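Local atomic coordinates of protein TASOR (Homo sapiens, PDB entry 6TL1), a protein that serves in the HUSH complex, which maintains H3K9me3-dependent epigenetic silencing, and is represented here by its pseudo-PARP domain. Residues Ser69-Phe74 with Ile134-Ile139; Pro153-Glu158 with Tyr185-Asp190; His160-Ala165 with Tyr177-Tyr182. All coordinates share one frame; numbering follows the deposited sequence.

Contact 1 (Ser69-Phe74 with Ile134-Ile139)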
loop_
_atom_site.group_PDB
_atom_site.type_symbol
_atom_site.label_atom_id
_atom_site.label_comp_id
_atom_site.label_asym_id
_atom_site.label_seq_id
_atom_site.Cartn_x
_atom_site.Cartn_y
_atom_site.Cartn_z
ATOM N N SER A 69 1.536 6.351 13.956
ATOM C CA SER A 69 0.594 5.242 13.909
ATOM C C SER A 69 0.843 4.337 12.706
ATOM O O SER A 69 1.208 4.798 11.619
ATOM C CB SER A 69 -0.837 5.790 13.874
ATOM O OG SER A 69 -1.789 4.766 14.080
ATOM N N GLU A 70 0.641 3.036 12.912
ATOM C CA GLU A 70 0.649 2.021 11.859
ATOM C C GLU A 70 -0.720 1.898 11.200
ATOM O O GLU A 70 -1.746 1.903 11.879
ATOM C CB GLU A 70 1.071 0.664 12.422
ATOM C CG GLU A 70 2.509 0.617 12.897
ATOM C CD GLU A 70 2.891 -0.736 13.467
ATOM O OE1 GLU A 70 2.081 -1.684 13.353
ATOM O OE2 GLU A 70 3.996 -0.847 14.042
ATOM N N SER A 71 -0.737 1.795 9.877
ATOM C CA SER A 71 -1.960 1.470 9.143
ATOM C C SER A 71 -1.593 0.498 8.023
ATOM O O SER A 71 -0.464 0.001 7.954
ATOM C CB SER A 71 -2.676 2.739 8.650
ATOM O OG SER A 71 -1.811 3.547 7.895
ATOM N N TYR A 72 -2.568 0.159 7.180
ATOM C CA TYR A 72 -2.359 -0.847 6.148
ATOM C C TYR A 72 -2.688 -0.286 4.770
ATOM O O TYR A 72 -3.566 0.564 4.619
ATOM C CB TYR A 72 -3.243 -2.082 6.415
ATOM C CG TYR A 72 -2.935 -2.774 7.721
ATOM C CD1 TYR A 72 -1.790 -3.562 7.853
ATOM C CD2 TYR A 72 -3.773 -2.650 8.822
ATOM C CE1 TYR A 72 -1.497 -4.216 9.037
ATOM C CE2 TYR A 72 -3.483 -3.317 10.023
ATOM C CZ TYR A 72 -2.326 -4.085 10.114
ATOM O OH TYR A 72 -1.984 -4.746 11.276
ATOM N N ALA A 73 -1.950 -0.759 3.765
ATOM C CA ALA A 73 -2.210 -0.447 2.366
ATOM C C ALA A 73 -1.920 -1.689 1.536
ATOM O O ALA A 73 -1.317 -2.655 2.021
ATOM C CB ALA A 73 -1.366 0.737 1.875
ATOM N N PHE A 74 -2.306 -1.647 0.260
ATOM C CA PHE A 74 -2.440 -2.867 -0.527
ATOM C C PHE A 74 -1.791 -2.753 -1.897
ATOM O O PHE A 74 -1.663 -1.665 -2.470
ATOM C CB PHE A 74 -3.926 -3.229 -0.666
ATOM C CG PHE A 74 -4.670 -3.065 0.616
ATOM C CD1 PHE A 74 -5.273 -1.862 0.931
ATOM C CD2 PHE A 74 -4.683 -4.086 1.548
ATOM C CE1 PHE A 74 -5.906 -1.689 2.129
ATOM C CE2 PHE A 74 -5.325 -3.921 2.753
ATOM C CZ PHE A 74 -5.939 -2.718 3.043
ATOM N N ILE A 134 2.206 0.374 7.048
ATOM C CA ILE A 134 2.785 1.644 6.639
ATOM C C ILE A 134 2.673 2.610 7.800
ATOM O O ILE A 134 1.864 2.430 8.713
ATOM C CB ILE A 134 2.091 2.254 5.396
ATOM C CG1 ILE A 134 0.592 2.430 5.687
ATOM C CG2 ILE A 134 2.334 1.379 4.188
ATOM C CD1 ILE A 134 -0.204 3.092 4.570
ATOM N N MET A 135 3.506 3.642 7.744
ATOM C CA MET A 135 3.341 4.840 8.558
ATOM C C MET A 135 3.197 6.011 7.611
ATOM O O MET A 135 4.159 6.390 6.927
ATOM C CB MET A 135 4.527 5.029 9.495
ATOM C CG MET A 135 4.613 3.949 10.555
ATOM S SD MET A 135 5.986 4.257 11.673
ATOM C CE MET A 135 7.314 3.750 10.596
ATOM N N LYS A 136 1.991 6.575 7.552
ATOM C CA LYS A 136 1.810 7.717 6.685
ATOM C C LYS A 136 2.557 8.923 7.223
ATOM O O LYS A 136 2.911 9.812 6.448
ATOM C CB LYS A 136 0.324 8.041 6.499
ATOM C CG LYS A 136 -0.503 6.906 5.920
ATOM C CD LYS A 136 -1.812 7.439 5.348
ATOM C CE LYS A 136 -2.919 7.527 6.380
ATOM N NZ LYS A 136 -3.242 6.205 6.982
ATOM N N GLY A 137 2.817 8.955 8.529
ATOM C CA GLY A 137 3.589 10.037 9.115
ATOM C C GLY A 137 2.955 11.385 8.836
ATOM O O GLY A 137 1.724 11.550 8.869
ATOM N N LYS A 138 3.805 12.372 8.562
ATOM C CA LYS A 138 3.344 13.698 8.171
ATOM C C LYS A 138 3.061 13.659 6.678
ATOM O O LYS A 138 3.965 13.431 5.861
ATOM C CB LYS A 138 4.359 14.778 8.537
ATOM C CG LYS A 138 4.073 16.123 7.886
ATOM C CD LYS A 138 4.777 17.277 8.597
ATOM C CE LYS A 138 3.964 17.764 9.807
ATOM N NZ LYS A 138 2.836 18.684 9.428
ATOM N N ILE A 139 1.814 13.853 6.332
ATOM C CA ILE A 139 1.319 13.674 4.976
ATOM C C ILE A 139 1.441 14.987 4.226
ATOM O O ILE A 139 1.197 16.055 4.790
ATOM C CB ILE A 139 -0.144 13.191 5.006
ATOM C CG1 ILE A 139 -0.246 11.870 5.772
ATOM C CG2 ILE A 139 -0.683 13.036 3.598
ATOM C CD1 ILE A 139 -1.671 11.439 6.088
HETATM O O HOH W 1 -0.101 5.388 9.212
#

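Contact 2 (Pro153-Glu158 with Tyr185-Asp190)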
loop_
_atom_site.group_PDB
_atom_site.type_symbol
_atom_site.label_atom_id
_atom_site.label_comp_id
_atom_site.label_asym_id
_atom_site.label_seq_id
_atom_site.Cartn_x
_atom_site.Cartn_y
_atom_site.Cartn_z
ATOM N N PRO A 153 9.517 14.392 -4.651
ATOM C CA PRO A 153 9.030 14.020 -3.316
ATOM C C PRO A 153 9.324 15.138 -2.325
ATOM O O PRO A 153 10.387 15.771 -2.368
ATOM C CB PRO A 153 9.823 12.748 -3.000
ATOM C CG PRO A 153 10.041 12.139 -4.337
ATOM C CD PRO A 153 10.328 13.315 -5.246
ATOM N N THR A 154 8.341 15.427 -1.469
ATOM C CA THR A 154 8.428 16.577 -0.572
ATOM C C THR A 154 9.325 16.246 0.606
ATOM O O THR A 154 9.024 15.292 1.355
ATOM C CB THR A 154 7.048 16.975 -0.076
ATOM O OG1 THR A 154 6.211 17.290 -1.190
ATOM C CG2 THR A 154 7.170 18.233 0.764
ATOM N N PRO A 155 10.428 16.945 0.833
ATOM C CA PRO A 155 11.303 16.631 1.955
ATOM C C PRO A 155 10.572 16.794 3.283
ATOM O O PRO A 155 9.652 17.607 3.409
ATOM C CB PRO A 155 12.452 17.629 1.826
ATOM C CG PRO A 155 12.454 17.987 0.345
ATOM C CD PRO A 155 10.987 18.038 -0.004
ATOM N N LYS A 156 10.966 15.972 4.255
ATOM C CA LYS A 156 10.485 16.043 5.634
ATOM C C LYS A 156 9.014 15.653 5.759
ATOM O O LYS A 156 8.367 15.982 6.749
ATOM C CB LYS A 156 10.716 17.439 6.223
ATOM C CG LYS A 156 12.183 17.841 6.267
ATOM C CD LYS A 156 13.061 16.782 6.888
ATOM C CE LYS A 156 14.511 17.235 6.944
ATOM N NZ LYS A 156 15.363 16.162 7.540
ATOM N N HIS A 157 8.471 14.988 4.749
ATOM C CA HIS A 157 7.152 14.382 4.782
ATOM C C HIS A 157 7.319 12.917 4.426
ATOM O O HIS A 157 8.287 12.541 3.761
ATOM C CB HIS A 157 6.168 15.070 3.810
ATOM C CG HIS A 157 5.870 16.500 4.167
ATOM N ND1 HIS A 157 6.791 17.513 4.014
ATOM C CD2 HIS A 157 4.758 17.079 4.685
ATOM C CE1 HIS A 157 6.261 18.656 4.416
ATOM N NE2 HIS A 157 5.027 18.420 4.828
ATOM N N GLU A 158 6.398 12.079 4.895
ATOM C CA GLU A 158 6.577 10.651 4.662
ATOM C C GLU A 158 5.931 10.152 3.384
ATOM O O GLU A 158 6.382 9.131 2.846
ATOM C CB GLU A 158 6.054 9.844 5.855
ATOM C CG GLU A 158 7.044 9.777 7.026
ATOM C CD GLU A 158 7.466 11.148 7.542
ATOM O OE1 GLU A 158 6.654 11.769 8.267
ATOM O OE2 GLU A 158 8.569 11.617 7.189
ATOM N N TYR A 185 8.056 7.623 -0.009
ATOM C CA TYR A 185 9.409 7.868 -0.471
ATOM C C TYR A 185 10.255 8.170 0.748
ATOM O O TYR A 185 9.742 8.427 1.841
ATOM C CB TYR A 185 9.454 9.031 -1.465
ATOM C CG TYR A 185 8.830 10.255 -0.861
ATOM C CD1 TYR A 185 9.577 11.125 -0.075
ATOM C CD2 TYR A 185 7.484 10.535 -1.059
ATOM C CE1 TYR A 185 9.000 12.235 0.497
ATOM C CE2 TYR A 185 6.901 11.656 -0.505
ATOM C CZ TYR A 185 7.657 12.501 0.270
ATOM O OH TYR A 185 7.075 13.610 0.836
ATOM N N GLU A 186 11.566 8.179 0.541
ATOM C CA GLU A 186 12.466 8.505 1.634
ATOM C C GLU A 186 13.763 9.031 1.051
ATOM O O GLU A 186 14.373 8.380 0.197
ATOM C CB GLU A 186 12.721 7.283 2.520
ATOM C CG GLU A 186 13.508 7.598 3.762
ATOM C CD GLU A 186 13.560 6.445 4.754
ATOM O OE1 GLU A 186 13.284 5.289 4.372
ATOM O OE2 GLU A 186 13.905 6.706 5.922
ATOM N N TYR A 187 14.179 10.207 1.506
ATOM C CA TYR A 187 15.465 10.723 1.097
ATOM C C TYR A 187 16.540 10.080 1.964
ATOM O O TYR A 187 16.405 10.014 3.191
ATOM C CB TYR A 187 15.504 12.243 1.242
ATOM C CG TYR A 187 14.793 12.986 0.133
ATOM C CD1 TYR A 187 15.442 13.287 -1.056
ATOM C CD2 TYR A 187 13.469 13.398 0.282
ATOM C CE1 TYR A 187 14.798 13.981 -2.070
ATOM C CE2 TYR A 187 12.813 14.097 -0.729
ATOM C CZ TYR A 187 13.482 14.378 -1.902
ATOM O OH TYR A 187 12.849 15.058 -2.915
ATOM N N GLY A 188 17.604 9.617 1.328
ATOM C CA GLY A 188 18.825 9.283 2.021
ATOM C C GLY A 188 19.609 10.559 2.136
ATOM O O GLY A 188 19.050 11.665 2.066
ATOM N N PHE A 189 20.916 10.445 2.290
ATOM C CA PHE A 189 21.746 11.643 2.267
ATOM C C PHE A 189 22.322 11.775 0.863
ATOM O O PHE A 189 23.212 11.015 0.471
ATOM C CB PHE A 189 22.824 11.609 3.338
ATOM C CG PHE A 189 23.904 12.632 3.133
ATOM C CD1 PHE A 189 23.577 13.940 2.790
ATOM C CD2 PHE A 189 25.239 12.300 3.306
ATOM C CE1 PHE A 189 24.565 14.894 2.588
ATOM C CE2 PHE A 189 26.234 13.246 3.118
ATOM C CZ PHE A 189 25.896 14.545 2.759
ATOM N N ASP A 190 21.792 12.744 0.111
ATOM C CA ASP A 190 22.105 13.149 -1.268
ATOM C C ASP A 190 21.365 12.325 -2.322
ATOM O O ASP A 190 21.529 12.603 -3.516
ATOM C CB ASP A 190 23.608 13.084 -1.597
ATOM C CG ASP A 190 24.273 14.447 -1.557
ATOM O OD1 ASP A 190 23.552 15.456 -1.377
ATOM O OD2 ASP A 190 25.509 14.508 -1.704
HETATM O O HOH W 2 10.021 10.565 3.234
#

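Contact 3 (His160-Ala165 with Tyr177-Tyr182)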
loop_
_atom_site.group_PDB
_atom_site.type_symbol
_atom_site.label_atom_id
_atom_site.label_comp_id
_atom_site.label_asym_id
_atom_site.label_seq_id
_atom_site.Cartn_x
_atom_site.Cartn_y
_atom_site.Cartn_z
ATOM N N HIS A 160 3.068 11.274 -0.212
ATOM C CA HIS A 160 2.076 12.118 -0.865
ATOM C C HIS A 160 0.743 11.392 -0.914
ATOM O O HIS A 160 0.702 10.166 -1.049
ATOM C CB HIS A 160 2.498 12.460 -2.293
ATOM C CG HIS A 160 3.684 13.374 -2.380
ATOM N ND1 HIS A 160 4.256 13.733 -3.583
ATOM C CD2 HIS A 160 4.399 14.009 -1.421
ATOM C CE1 HIS A 160 5.262 14.560 -3.363
ATOM N NE2 HIS A 160 5.376 14.738 -2.057
ATOM N N VAL A 161 -0.353 12.162 -0.840
ATOM C CA VAL A 161 -1.698 11.654 -1.088
ATOM C C VAL A 161 -2.432 12.710 -1.906
ATOM O O VAL A 161 -2.017 13.867 -1.974
ATOM C CB VAL A 161 -2.513 11.337 0.196
ATOM C CG1 VAL A 161 -1.750 10.384 1.102
ATOM C CG2 VAL A 161 -2.894 12.617 0.935
ATOM N N SER A 162 -3.519 12.289 -2.554
ATOM C CA SER A 162 -4.320 13.223 -3.345
ATOM C C SER A 162 -5.158 14.094 -2.427
ATOM O O SER A 162 -5.915 13.583 -1.600
ATOM C CB SER A 162 -5.217 12.477 -4.324
ATOM O OG SER A 162 -4.414 11.862 -5.320
ATOM N N LYS A 163 -5.101 15.406 -2.661
ATOM C CA LYS A 163 -5.749 16.387 -1.789
ATOM C C LYS A 163 -7.216 16.082 -1.494
ATOM O O LYS A 163 -7.660 16.166 -0.340
ATOM C CB LYS A 163 -5.636 17.777 -2.422
ATOM C CG LYS A 163 -6.113 18.898 -1.515
ATOM C CD LYS A 163 -5.016 19.347 -0.577
ATOM C CE LYS A 163 -5.599 20.126 0.584
ATOM N NZ LYS A 163 -6.587 21.131 0.110
ATOM N N ASN A 164 -7.998 15.757 -2.514
ATOM C CA ASN A 164 -9.440 15.614 -2.323
ATOM C C ASN A 164 -9.926 14.188 -2.555
ATOM O O ASN A 164 -11.057 13.983 -2.992
ATOM C CB ASN A 164 -10.195 16.588 -3.227
ATOM C CG ASN A 164 -10.059 18.028 -2.771
ATOM O OD1 ASN A 164 -10.313 18.346 -1.606
ATOM N ND2 ASN A 164 -9.658 18.908 -3.684
ATOM N N ALA A 165 -9.098 13.201 -2.205
ATOM C CA ALA A 165 -9.432 11.799 -2.446
ATOM C C ALA A 165 -10.698 11.349 -1.732
ATOM O O ALA A 165 -11.335 10.383 -2.170
ATOM C CB ALA A 165 -8.261 10.910 -2.016
ATOM N N TYR A 177 -8.783 4.807 -9.123
ATOM C CA TYR A 177 -7.629 4.012 -8.741
ATOM C C TYR A 177 -6.404 4.890 -8.476
ATOM O O TYR A 177 -5.762 4.772 -7.428
ATOM C CB TYR A 177 -7.357 2.980 -9.828
ATOM C CG TYR A 177 -6.049 2.271 -9.660
ATOM C CD1 TYR A 177 -5.842 1.421 -8.590
ATOM C CD2 TYR A 177 -5.014 2.451 -10.574
ATOM C CE1 TYR A 177 -4.643 0.766 -8.429
ATOM C CE2 TYR A 177 -3.807 1.798 -10.420
ATOM C CZ TYR A 177 -3.631 0.955 -9.342
ATOM O OH TYR A 177 -2.437 0.294 -9.161
ATOM N N GLU A 178 -6.057 5.769 -9.426
ATOM C CA GLU A 178 -4.887 6.634 -9.266
ATOM C C GLU A 178 -5.091 7.698 -8.192
ATOM O O GLU A 178 -4.123 8.100 -7.531
ATOM C CB GLU A 178 -4.524 7.280 -10.605
ATOM C CG GLU A 178 -4.091 6.263 -11.644
ATOM C CD GLU A 178 -5.261 5.716 -12.472
ATOM O OE1 GLU A 178 -6.414 5.731 -11.983
ATOM O OE2 GLU A 178 -5.011 5.220 -13.594
ATOM N N LEU A 179 -6.318 8.194 -8.019
ATOM C CA LEU A 179 -6.525 9.248 -7.034
ATOM C C LEU A 179 -6.569 8.730 -5.598
ATOM O O LEU A 179 -6.486 9.539 -4.668
ATOM C CB LEU A 179 -7.819 10.010 -7.339
ATOM C CG LEU A 179 -7.830 10.920 -8.572
ATOM C CD1 LEU A 179 -9.268 11.309 -8.928
ATOM C CD2 LEU A 179 -6.978 12.178 -8.333
ATOM N N THR A 180 -6.703 7.416 -5.383
ATOM C CA THR A 180 -6.745 6.846 -4.040
ATOM C C THR A 180 -5.459 6.097 -3.703
ATOM O O THR A 180 -5.489 5.069 -3.019
ATOM C CB THR A 180 -7.957 5.932 -3.867
ATOM O OG1 THR A 180 -7.889 4.874 -4.825
ATOM C CG2 THR A 180 -9.265 6.727 -4.063
ATOM N N GLN A 181 -4.331 6.574 -4.214
ATOM C CA GLN A 181 -3.043 5.972 -3.924
ATOM C C GLN A 181 -2.343 6.693 -2.786
ATOM O O GLN A 181 -2.621 7.856 -2.478
ATOM C CB GLN A 181 -2.132 5.990 -5.155
ATOM C CG GLN A 181 -2.694 5.246 -6.320
ATOM C CD GLN A 181 -2.550 3.757 -6.143
ATOM O OE1 GLN A 181 -1.457 3.245 -5.893
ATOM N NE2 GLN A 181 -3.679 3.048 -6.216
ATOM N N TYR A 182 -1.437 5.961 -2.151
ATOM C CA TYR A 182 -0.415 6.510 -1.272
ATOM C C TYR A 182 0.913 6.471 -2.021
ATOM O O TYR A 182 1.199 5.503 -2.728
ATOM C CB TYR A 182 -0.297 5.694 0.014
ATOM C CG TYR A 182 -1.484 5.766 0.953
ATOM C CD1 TYR A 182 -2.099 6.970 1.242
ATOM C CD2 TYR A 182 -1.987 4.613 1.552
ATOM C CE1 TYR A 182 -3.188 7.036 2.097
ATOM C CE2 TYR A 182 -3.074 4.668 2.423
ATOM C CZ TYR A 182 -3.672 5.883 2.683
ATOM O OH TYR A 182 -4.749 5.959 3.534
HETATM O O HOH W 3 -4.672 9.613 -2.458
HETATM O O HOH W 4 -3.553 9.084 -5.352
#

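Contact 1 (Ser69-Phe74 with Ile134-Ile139)
Ser71 and Ile134 face each other as an antiparallel hydrogen-bonded pair, with both side chains on the same face of the sheet. Ser71 N donates to Ile134 O at 2.9 Å and nearly straight, 168° at the hydrogen. Ile134 N returns a bond to Ser71 O at 2.8 Å. Ile134 CG1 sits between its own backbone N and carbonyl carbon (chi1 57°), which lays this branch alongside Ser71, with CG1 3.4 Å from Ser71 OG. The branch runs on, and CD1 meets Ala73 CB at 3.8 Å, two residues on from Ser71. Lys136 bends back at its third and fourth torsions. This brings NZ to Ser71 OG in a weak bond of 3.2 Å. A water also reaches Ser71 OG, at 2.8 Å; it donates to Ser69 O and accepts from Lys136 N. It links the two segments just past the paired residues. Beyond the pair, Met135 CG rests against Ser69 O. The contact lies where outermost strand 71-77 of the five-stranded antiparallel sheet pairs with the end of strand 126-134. Helix 45-60 meets Glu70 and Met135, and Arg55 forms a salt bridge with Glu70. Tyr182 of strand 181-184 packs on Ala73, Ile134 and Lys136.

Contact 2 (Pro153-Glu158 with Tyr185-Asp190)
Tyr185 and Tyr187 reach across to successive carbonyls of the facing loop. Tyr185 OH donates to Thr154 O at 2.6 Å. It comes in the carbonyl plane, on a lone pair, with a C=O...O angle of 123°. Tyr187 OH donates to Pro153 O, also at 2.6 Å, but tilted 26° from that carbonyl plane. Pro153 O lies at the edge of the Tyr187 ring, in its plane.

Pro153 also packs on Tyr185. Its CB stands over the centre of one ring face, 3.4 Å from the centroid, in a close CH-pi contact. On the opposite face lies Glu158 O, offset toward the rim. Tyr185 CG occupies the position between backbone N and carbonyl carbon (chi1 55°), and the ring thereby extends into the curve of 153-158. His157 CB touches Tyr185 OH at 3.4 Å.

The next shell shapes the loop. His160 meets the Tyr185 ring edge-to-face and bonds Thr154 OG1 through NE2. Residues Thr154 to His157 make a type II beta turn. Its backbone bond, His157 N to Thr154 O, is weak. His157 ND1 adds a bond of 2.9 Å to Pro155 O, which lies in the imidazole plane, although the donor stands above the plane of that carbonyl. A water ties the loops together by donating to both His157 O and Tyr185 O. Glu158 forms a salt bridge with Arg63, and its backbone O accepts from His198 NE2.

This is loop-to-loop packing toward the periphery of the domain. Segment 153-158 leads into strand 159-162, whereas 185-190 follows strand 181-184, the antiparallel partner of that strand. Strand 139-142 touches the turn through Lys140, and Leu192 packs on Pro153 and Tyr187.

Contact 3 (His160-Ala165 with Tyr177-Tyr182)
The Tyr182 ring receives Val161 at its edge: Val161 CG1 lies in the ring plane, 3.4 Å from Tyr182 CD1. The two side chains lie side by side and point the same way. Val161 CG1 is anti to its carbonyl carbon (chi1 -54°), which places this methyl against the tyrosine. The ring of Tyr177, in the helix, is the second flat group. The amide of Gln181, from the strand that follows, lies over one of its faces, with CD offset toward the rim. Gln181 NE2 donates to Tyr177 O at 3.0 Å, from above that carbonyl's plane but in its own amide plane. Ser110 is another partner of this nitrogen.

Farther along, two waters link the segments. One molecule accepts from Ser162 N at 2.9 Å and lies close to Leu179 O and Gln181 O. Another accepts from Gln181 N and binds Ser162 OG, also at 2.9 Å. Ala165 CB abuts Leu179 O at 3.5 Å. Ser162 to Ala165 form a type I beta turn.

The arrangement is that of the two central strands of a mixed four-stranded sheet, 159-162 and 181-184, diverging at one end, with waters between them. Helix 176-179 passes through Thr180 into the second strand within this pseudo-PARP domain.

Overall arrangement
Contact 1 pairs strands of the five-stranded antiparallel sheet, and its second segment runs on to strand 139-142 of the mixed sheet that holds contact 3. Contact 2 joins loops that extend from the two strands of contact 3, and its centre lies farthest from the chain centre, about 18 Å against 9 Å for contact 1. All three are partly buried. Direct backbone pairing dominates contact 1, tyrosine hydroxyls meeting carbonyls dominate contact 2, and water bridging marks contact 3. The contacts also touch one another. Ile139 CG2 packs on Val161 CG2 at 3.5 Å, Lys138 N meets Glu158 OE1 at 2.9 Å, and Pro153 CA lies 3.8 Å from His160 CE1.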